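Local structure of hypothetical protein PSPTO_2114 (Pseudomonas syringae pv. tomato, 2ODA) at residues V169-D174 with A184-R189; V109-D114 with D174-L179. The protein is a haloacid dehalogenase (HAD) superfamily member of a Pseudomonas-specific subfamily, probably a phosphatase or related hydrolase. One frame throughout, in Å; residues are numbered along the deposited sequence.

How the contacts relate
Both contacts hold the last part of the chain on the parallel sheet: contact 1 joins outermost strand 171-173 to helix 179-191, and contact 2 sets the turn before that helix on inner strand 109-112. Contact 1 is partly buried, its centre about 13 Å from the centre of the chain. Contact 2 is fully buried, its centre about 5 Å from that of the chain. The chemistry follows the place. Contact 1 is mainly polar, an arginine holding a backbone carbonyl, whereas contact 2 is wholly aliphatic. Their centres are about 10 Å apart, and they share Asp174. They also touch directly, with Ile173 CD1 3.8 Å from Leu179 N at the start of helix 179-191.

Contact 1 (V169-D174 with A184-R189); sequences VHSVID and ADIALR
Arg189 reaches from helix 179-191 to the backbone of His170, just before edge strand 171-173. Its guanidinium grips a single atom, His170 O, end-on with two nitrogens. NH1 donates at 3.0 Å to His170 O, with an N-H...O angle of 157°. NH2 donates to the same His170 O at 3.2 Å and is more bent, at 140°. The oxygen lies almost in the guanidinium plane. Seen from the carbonyl, both nitrogens come from the same face: NH1 stands above the carbonyl plane and NH2 is tilted from it. The arginine chain spans the gap with one bend, at chi3 (63°), and its end reaches the His170 carbonyl. Its third nitrogen, NE, forms a salt bridge with Glu194.

Ser171 lies beside this grip. Its OG is 3.1 Å from Arg189 NH1. The same hydroxyl also rests on the CG1-CD1 branch of Ile186, with CG1 of Ile186 3.7 Å from Ser171 OG. Ile186 continues inward onto Trp127 and Phe6.

The His170 side chain comes closest to the arginine through CB, which is 3.9 Å from Arg189 NH2. The ring nitrogens bond elsewhere: ND1 with Thr128 N and NE2 with the C-terminal carboxylate of Pro196.

The contact ties the C-terminal helix to the edge of the Rossmann-like sheet. Two donors satisfy one carbonyl, and the two bonds together limit rotation of the guanidinium. Glu194 probably offsets the arginine's charge from the NE side.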
ATOM      1  N   VAL B 169     -11.022 -12.496   3.396  1.00  7.71           N
ATOM      2  CA  VAL B 169     -11.567 -11.334   4.122  1.00  7.45           C
ATOM      3  C   VAL B 169     -11.471 -11.561   5.636  1.00  7.84           C
ATOM      4  O   VAL B 169     -11.629 -12.688   6.107  1.00  8.35           O
ATOM      5  CB  VAL B 169     -13.026 -11.075   3.683  1.00  7.85           C
ATOM      6  CG1 VAL B 169     -13.754 -10.072   4.588  1.00  9.36           C
ATOM      7  CG2 VAL B 169     -13.072 -10.655   2.225  1.00  8.18           C
ATOM      8  N   HIS B 170     -11.242 -10.483   6.392  1.00  7.76           N
ATOM      9  CA  HIS B 170     -10.903 -10.569   7.803  1.00  6.76           C
ATOM     10  C   HIS B 170     -12.100 -10.730   8.757  1.00  7.46           C
ATOM     11  O   HIS B 170     -11.992 -11.394   9.804  1.00  6.85           O
ATOM     12  CB  HIS B 170     -10.059  -9.346   8.168  1.00  7.50           C
ATOM     13  CG  HIS B 170      -8.745  -9.309   7.452  1.00  6.16           C
ATOM     14  ND1 HIS B 170      -8.529  -8.544   6.326  1.00  7.71           N
ATOM     15  CD2 HIS B 170      -7.603 -10.006   7.660  1.00  7.57           C
ATOM     16  CE1 HIS B 170      -7.293  -8.738   5.896  1.00  7.70           C
ATOM     17  NE2 HIS B 170      -6.709  -9.623   6.687  1.00  7.31           N
ATOM     18  N   SER B 171     -13.226 -10.105   8.408  1.00  6.88           N
ATOM     19  CA  SER B 171     -14.461 -10.206   9.188  1.00  6.63           C
ATOM     20  C   SER B 171     -15.622 -10.026   8.225  1.00  6.65           C
ATOM     21  O   SER B 171     -15.508  -9.275   7.272  1.00  6.66           O
ATOM     22  CB  SER B 171     -14.554  -9.093  10.264  1.00  6.77           C
ATOM     23  OG  SER B 171     -13.463  -9.132  11.168  1.00  7.96           O
ATOM     24  N   VAL B 172     -16.729 -10.730   8.484  1.00  6.63           N
ATOM     25  CA  VAL B 172     -17.957 -10.545   7.714  1.00  6.07           C
ATOM     26  C   VAL B 172     -19.116 -10.199   8.641  1.00  6.07           C
ATOM     27  O   VAL B 172     -19.306 -10.828   9.690  1.00  6.80           O
ATOM     28  CB  VAL B 172     -18.345 -11.814   6.860  1.00  5.98           C
ATOM     29  CG1 VAL B 172     -19.606 -11.537   6.024  1.00  5.18           C
ATOM     30  CG2 VAL B 172     -17.194 -12.231   5.905  1.00  5.79           C
ATOM     31  N   ILE B 173     -19.894  -9.201   8.229  1.00  6.24           N
ATOM     32  CA  ILE B 173     -21.048  -8.717   8.960  1.00  6.74           C
ATOM     33  C   ILE B 173     -22.264  -8.615   8.033  1.00  6.66           C
ATOM     34  O   ILE B 173     -22.125  -8.562   6.808  1.00  5.75           O
ATOM     35  CB  ILE B 173     -20.775  -7.330   9.644  1.00  6.49           C
ATOM     36  CG1 ILE B 173     -20.285  -6.286   8.610  1.00  7.28           C
ATOM     37  CG2 ILE B 173     -19.764  -7.538  10.806  1.00  7.50           C
ATOM     38  CD1 ILE B 173     -20.132  -4.835   9.144  1.00  6.93           C
ATOM     39  N   ASP B 174     -23.444  -8.572   8.639  1.00  7.66           N
ATOM     40  CA  ASP B 174     -24.701  -8.649   7.882  1.00  7.79           C
ATOM     41  C   ASP B 174     -25.037  -7.319   7.204  1.00  7.85           C
ATOM     42  O   ASP B 174     -25.709  -7.297   6.164  1.00  7.90           O
ATOM     43  CB  ASP B 174     -25.850  -8.973   8.820  1.00  7.99           C
ATOM     44  CG  ASP B 174     -25.883 -10.427   9.278  1.00  8.97           C
ATOM     45  OD1 ASP B 174     -25.066 -11.275   8.841  1.00  7.22           O
ATOM     46  OD2 ASP B 174     -26.778 -10.698  10.117  1.00 10.81           O
ATOM     47  N   ALA B 184     -14.376  -2.518  16.286  1.00  7.90           N
ATOM     48  CA  ALA B 184     -13.857  -2.674  17.661  1.00  8.41           C
ATOM     49  C   ALA B 184     -13.175  -4.030  17.840  1.00  8.70           C
ATOM     50  O   ALA B 184     -12.126  -4.129  18.495  1.00  8.61           O
ATOM     51  CB  ALA B 184     -14.977  -2.460  18.712  1.00  8.48           C
ATOM     52  N   ASP B 185     -13.747  -5.078  17.239  1.00  8.04           N
ATOM     53  CA  ASP B 185     -13.144  -6.413  17.358  1.00  8.06           C
ATOM     54  C   ASP B 185     -11.850  -6.529  16.536  1.00  7.94           C
ATOM     55  O   ASP B 185     -10.903  -7.195  16.961  1.00  8.28           O
ATOM     56  CB  ASP B 185     -14.156  -7.517  17.014  1.00  7.96           C
ATOM     57  CG  ASP B 185     -13.893  -8.793  17.784  1.00 11.50           C
ATOM     58  OD1 ASP B 185     -13.767  -8.714  19.037  1.00 12.36           O
ATOM     59  OD2 ASP B 185     -13.750  -9.847  17.133  1.00 11.63           O
ATOM     60  N   ILE B 186     -11.787  -5.872  15.376  1.00  7.03           N
ATOM     61  CA  ILE B 186     -10.516  -5.805  14.627  1.00  6.91           C
ATOM     62  C   ILE B 186      -9.441  -5.046  15.427  1.00  6.86           C
ATOM     63  O   ILE B 186      -8.253  -5.434  15.438  1.00  6.89           O
ATOM     64  CB  ILE B 186     -10.717  -5.243  13.209  1.00  6.81           C
ATOM     65  CG1 ILE B 186     -11.422  -6.317  12.336  1.00  7.07           C
ATOM     66  CG2 ILE B 186      -9.362  -4.802  12.587  1.00  7.60           C
ATOM     67  CD1 ILE B 186     -11.984  -5.781  10.961  1.00  6.41           C
ATOM     68  N   ALA B 187      -9.847  -3.986  16.118  1.00  7.00           N
ATOM     69  CA  ALA B 187      -8.881  -3.227  16.933  1.00  7.69           C
ATOM     70  C   ALA B 187      -8.279  -4.123  18.022  1.00  8.37           C
ATOM     71  O   ALA B 187      -7.074  -4.068  18.268  1.00  9.14           O
ATOM     72  CB  ALA B 187      -9.542  -1.991  17.540  1.00  8.84           C
ATOM     73  N   LEU B 188      -9.126  -4.950  18.652  1.00  9.40           N
ATOM     74  CA  LEU B 188      -8.709  -5.945  19.647  1.00  9.92           C
ATOM     75  C   LEU B 188      -7.757  -6.964  19.047  1.00  9.40           C
ATOM     76  O   LEU B 188      -6.688  -7.222  19.611  1.00 10.39           O
ATOM     77  CB  LEU B 188      -9.926  -6.648  20.275  1.00  9.58           C
ATOM     78  CG  LEU B 188      -9.754  -7.633  21.460  1.00 10.57           C
ATOM     79  CD1 LEU B 188      -8.996  -7.021  22.679  1.00 10.59           C
ATOM     80  CD2 LEU B 188     -11.145  -8.183  21.915  1.00 10.71           C
ATOM     81  N   ARG B 189      -8.121  -7.540  17.904  1.00  9.04           N
ATOM     82  CA  ARG B 189      -7.174  -8.411  17.152  1.00  8.84           C
ATOM     83  C   ARG B 189      -5.809  -7.742  16.889  1.00  9.35           C
ATOM     84  O   ARG B 189      -4.754  -8.333  17.146  1.00  8.34           O
ATOM     85  CB  ARG B 189      -7.802  -8.939  15.846  1.00  8.23           C
ATOM     86  CG  ARG B 189      -8.876  -9.975  16.106  1.00  8.12           C
ATOM     87  CD  ARG B 189      -9.897 -10.087  14.973  1.00  8.07           C
ATOM     88  NE  ARG B 189      -9.267 -10.521  13.729  1.00  7.90           N
ATOM     89  CZ  ARG B 189      -9.923 -10.800  12.611  1.00  7.50           C
ATOM     90  NH1 ARG B 189     -11.246 -10.725  12.589  1.00  8.07           N
ATOM     91  NH2 ARG B 189      -9.251 -11.183  11.524  1.00  8.24           N
TER

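Contact 2 (V109-D114 with D174-L179); sequences VLISGD and DHLGEL
Ile111 meets Leu176 and Leu179 in a small, buried aliphatic contact in the core of the Rossmann-like HAD domain. Ile111 belongs to strand 109-112, inside the parallel sheet. Its partners lie on the segment that leads from edge strand 171-173 into helix 179-191. Leu179 of this segment packs on one face of the sheet, across strands 9-12, 109-112 and 127-131.

Two branches of Ile111 are used. CG1 of Ile111 faces CD1 of Leu179 at 3.8 Å, and Ile111 CD1 is 4.2 Å from the same methyl. On the other branch, CG2 of Ile111 lies 4.0 Å from CD2 of Leu176. Both leucines therefore touch the isoleucine with one delta methyl each, and their side chains lie at a slant to it. Leu179 has CG anti to its backbone N (chi1 -179°), which extends the side chain from the helix start toward the sheet. Leu176 arrives differently. Its CB does not point at the strand. With chi2 at 176° CD1 takes the position anti to CA, and it is the other methyl, CD2, that turns to Ile111.

The leucines are set by a short 3-10 turn at 176-178. Glu178 N bonds to His175 O, and Leu179 N to Leu176 O, each at 3.0 Å. Around them, Phe11 and Ile129 on the flanking strands touch both Ile111 and Leu179, while Leu176 also packs on Thr38.

At the end of strand 109-112, Ser112 points away from this contact. Its OG accepts from Asp114 N at 3.0 Å, an ST turn. Asp114 then caps helix 115-123 by accepting from Arg116 N.

Across the contact itself the interaction is purely apolar. It has no directional bond, so across this interface the turn is probably held by close fit and by the burial of apolar surface.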
ATOM      1  N   VAL B 109      -8.816   0.252   6.586  1.00  6.31           N
ATOM      2  CA  VAL B 109      -9.811  -0.810   6.363  1.00  6.29           C
ATOM      3  C   VAL B 109     -10.620  -0.541   5.094  1.00  6.00           C
ATOM      4  O   VAL B 109     -10.917   0.612   4.781  1.00  5.55           O
ATOM      5  CB  VAL B 109     -10.806  -0.920   7.547  1.00  5.60           C
ATOM      6  CG1 VAL B 109     -11.716  -2.148   7.388  1.00  5.68           C
ATOM      7  CG2 VAL B 109     -10.060  -0.981   8.887  1.00  6.59           C
ATOM      8  N   LEU B 110     -10.962  -1.620   4.375  1.00  5.68           N
ATOM      9  CA  LEU B 110     -11.867  -1.530   3.234  1.00  5.34           C
ATOM     10  C   LEU B 110     -13.106  -2.323   3.594  1.00  5.07           C
ATOM     11  O   LEU B 110     -13.009  -3.466   4.035  1.00  5.46           O
ATOM     12  CB  LEU B 110     -11.238  -2.136   1.955  1.00  5.16           C
ATOM     13  CG  LEU B 110     -12.240  -2.404   0.807  1.00  4.71           C
ATOM     14  CD1 LEU B 110     -12.759  -1.099   0.192  1.00  2.87           C
ATOM     15  CD2 LEU B 110     -11.587  -3.266  -0.291  1.00  4.88           C
ATOM     16  N   ILE B 111     -14.259  -1.716   3.390  1.00  5.20           N
ATOM     17  CA  ILE B 111     -15.533  -2.387   3.596  1.00  5.79           C
ATOM     18  C   ILE B 111     -16.216  -2.502   2.228  1.00  5.33           C
ATOM     19  O   ILE B 111     -16.370  -1.495   1.547  1.00  4.55           O
ATOM     20  CB  ILE B 111     -16.419  -1.557   4.545  1.00  4.82           C
ATOM     21  CG1 ILE B 111     -15.711  -1.379   5.907  1.00  6.01           C
ATOM     22  CG2 ILE B 111     -17.792  -2.223   4.740  1.00  6.05           C
ATOM     23  CD1 ILE B 111     -15.110   0.007   6.128  1.00  6.97           C
ATOM     24  N   SER B 112     -16.655  -3.717   1.866  1.00  6.59           N
ATOM     25  CA  SER B 112     -17.309  -3.991   0.564  1.00  6.20           C
ATOM     26  C   SER B 112     -18.052  -5.338   0.641  1.00  6.50           C
ATOM     27  O   SER B 112     -17.719  -6.184   1.466  1.00  5.54           O
ATOM     28  CB  SER B 112     -16.255  -4.050  -0.557  1.00  6.93           C
ATOM     29  OG  SER B 112     -16.839  -4.268  -1.840  1.00  6.40           O
ATOM     30  N   GLY B 113     -19.048  -5.533  -0.222  1.00  6.18           N
ATOM     31  CA  GLY B 113     -19.544  -6.886  -0.499  1.00  6.17           C
ATOM     32  C   GLY B 113     -19.136  -7.469  -1.846  1.00  6.75           C
ATOM     33  O   GLY B 113     -19.590  -8.560  -2.216  1.00  7.43           O
ATOM     34  N   ASP B 114     -18.251  -6.777  -2.568  1.00  6.69           N
ATOM     35  CA  ASP B 114     -17.884  -7.176  -3.928  1.00  6.94           C
ATOM     36  C   ASP B 114     -16.547  -7.911  -3.910  1.00  6.43           C
ATOM     37  O   ASP B 114     -15.537  -7.342  -3.494  1.00  5.22           O
ATOM     38  CB  ASP B 114     -17.780  -5.947  -4.855  1.00  7.43           C
ATOM     39  CG  ASP B 114     -17.495  -6.327  -6.311  1.00  9.01           C
ATOM     40  OD1 ASP B 114     -16.645  -7.180  -6.552  1.00 13.86           O
ATOM     41  OD2 ASP B 114     -18.089  -5.750  -7.220  1.00 10.81           O
ATOM     42  N   ASP B 174     -23.444  -8.572   8.639  1.00  7.66           N
ATOM     43  CA  ASP B 174     -24.701  -8.649   7.882  1.00  7.79           C
ATOM     44  C   ASP B 174     -25.037  -7.319   7.204  1.00  7.85           C
ATOM     45  O   ASP B 174     -25.709  -7.297   6.164  1.00  7.90           O
ATOM     46  CB  ASP B 174     -25.850  -8.973   8.820  1.00  7.99           C
ATOM     47  CG  ASP B 174     -25.883 -10.427   9.278  1.00  8.97           C
ATOM     48  OD1 ASP B 174     -25.066 -11.275   8.841  1.00  7.22           O
ATOM     49  OD2 ASP B 174     -26.778 -10.698  10.117  1.00 10.81           O
ATOM     50  N   HIS B 175     -24.643  -6.214   7.837  1.00  6.54           N
ATOM     51  CA  HIS B 175     -24.997  -4.869   7.351  1.00  7.04           C
ATOM     52  C   HIS B 175     -24.155  -3.848   8.082  1.00  7.22           C
ATOM     53  O   HIS B 175     -23.545  -4.165   9.098  1.00  6.44           O
ATOM     54  CB  HIS B 175     -26.512  -4.575   7.575  1.00  6.57           C
ATOM     55  CG  HIS B 175     -26.957  -4.747   8.998  1.00  8.19           C
ATOM     56  ND1 HIS B 175     -26.769  -3.782   9.964  1.00  9.78           N
ATOM     57  CD2 HIS B 175     -27.566  -5.781   9.621  1.00  7.71           C
ATOM     58  CE1 HIS B 175     -27.247  -4.215  11.121  1.00  8.51           C
ATOM     59  NE2 HIS B 175     -27.726  -5.431  10.938  1.00  8.03           N
ATOM     60  N   LEU B 176     -24.168  -2.609   7.587  1.00  7.86           N
ATOM     61  CA  LEU B 176     -23.379  -1.517   8.185  1.00  8.40           C
ATOM     62  C   LEU B 176     -23.745  -1.138   9.628  1.00  8.83           C
ATOM     63  O   LEU B 176     -22.947  -0.507  10.326  1.00  9.00           O
ATOM     64  CB  LEU B 176     -23.387  -0.282   7.284  1.00  8.55           C
ATOM     65  CG  LEU B 176     -22.703  -0.435   5.918  1.00  9.76           C
ATOM     66  CD1 LEU B 176     -22.865   0.843   5.098  1.00  8.24           C
ATOM     67  CD2 LEU B 176     -21.218  -0.797   6.098  1.00  8.75           C
ATOM     68  N   GLY B 177     -24.931  -1.523  10.091  1.00  8.78           N
ATOM     69  CA  GLY B 177     -25.290  -1.260  11.492  1.00  9.83           C
ATOM     70  C   GLY B 177     -24.329  -1.988  12.430  1.00 10.10           C
ATOM     71  O   GLY B 177     -24.211  -1.655  13.622  1.00 11.40           O
ATOM     72  N   GLU B 178     -23.680  -3.021  11.905  1.00  9.12           N
ATOM     73  CA  GLU B 178     -22.722  -3.817  12.685  1.00  9.24           C
ATOM     74  C   GLU B 178     -21.281  -3.344  12.537  1.00  8.56           C
ATOM     75  O   GLU B 178     -20.355  -3.944  13.112  1.00  7.70           O
ATOM     76  CB  GLU B 178     -22.813  -5.295  12.271  1.00  8.92           C
ATOM     77  CG  GLU B 178     -24.110  -5.973  12.654  1.00 11.80           C
ATOM     78  CD  GLU B 178     -24.286  -6.132  14.163  1.00 16.29           C
ATOM     79  OE1 GLU B 178     -23.269  -6.157  14.883  1.00 16.26           O
ATOM     80  OE2 GLU B 178     -25.441  -6.240  14.633  1.00 16.34           O
ATOM     81  N   LEU B 179     -21.074  -2.261  11.785  1.00  8.05           N
ATOM     82  CA  LEU B 179     -19.706  -1.835  11.491  1.00  8.26           C
ATOM     83  C   LEU B 179     -18.919  -1.437  12.745  1.00  8.40           C
ATOM     84  O   LEU B 179     -17.759  -1.779  12.875  1.00  7.39           O
ATOM     85  CB  LEU B 179     -19.674  -0.684  10.477  1.00  7.97           C
ATOM     86  CG  LEU B 179     -18.273  -0.185  10.094  1.00  7.16           C
ATOM     87  CD1 LEU B 179     -17.492  -1.254   9.306  1.00  7.33           C
ATOM     88  CD2 LEU B 179     -18.412   1.045   9.261  1.00  4.25           C
TER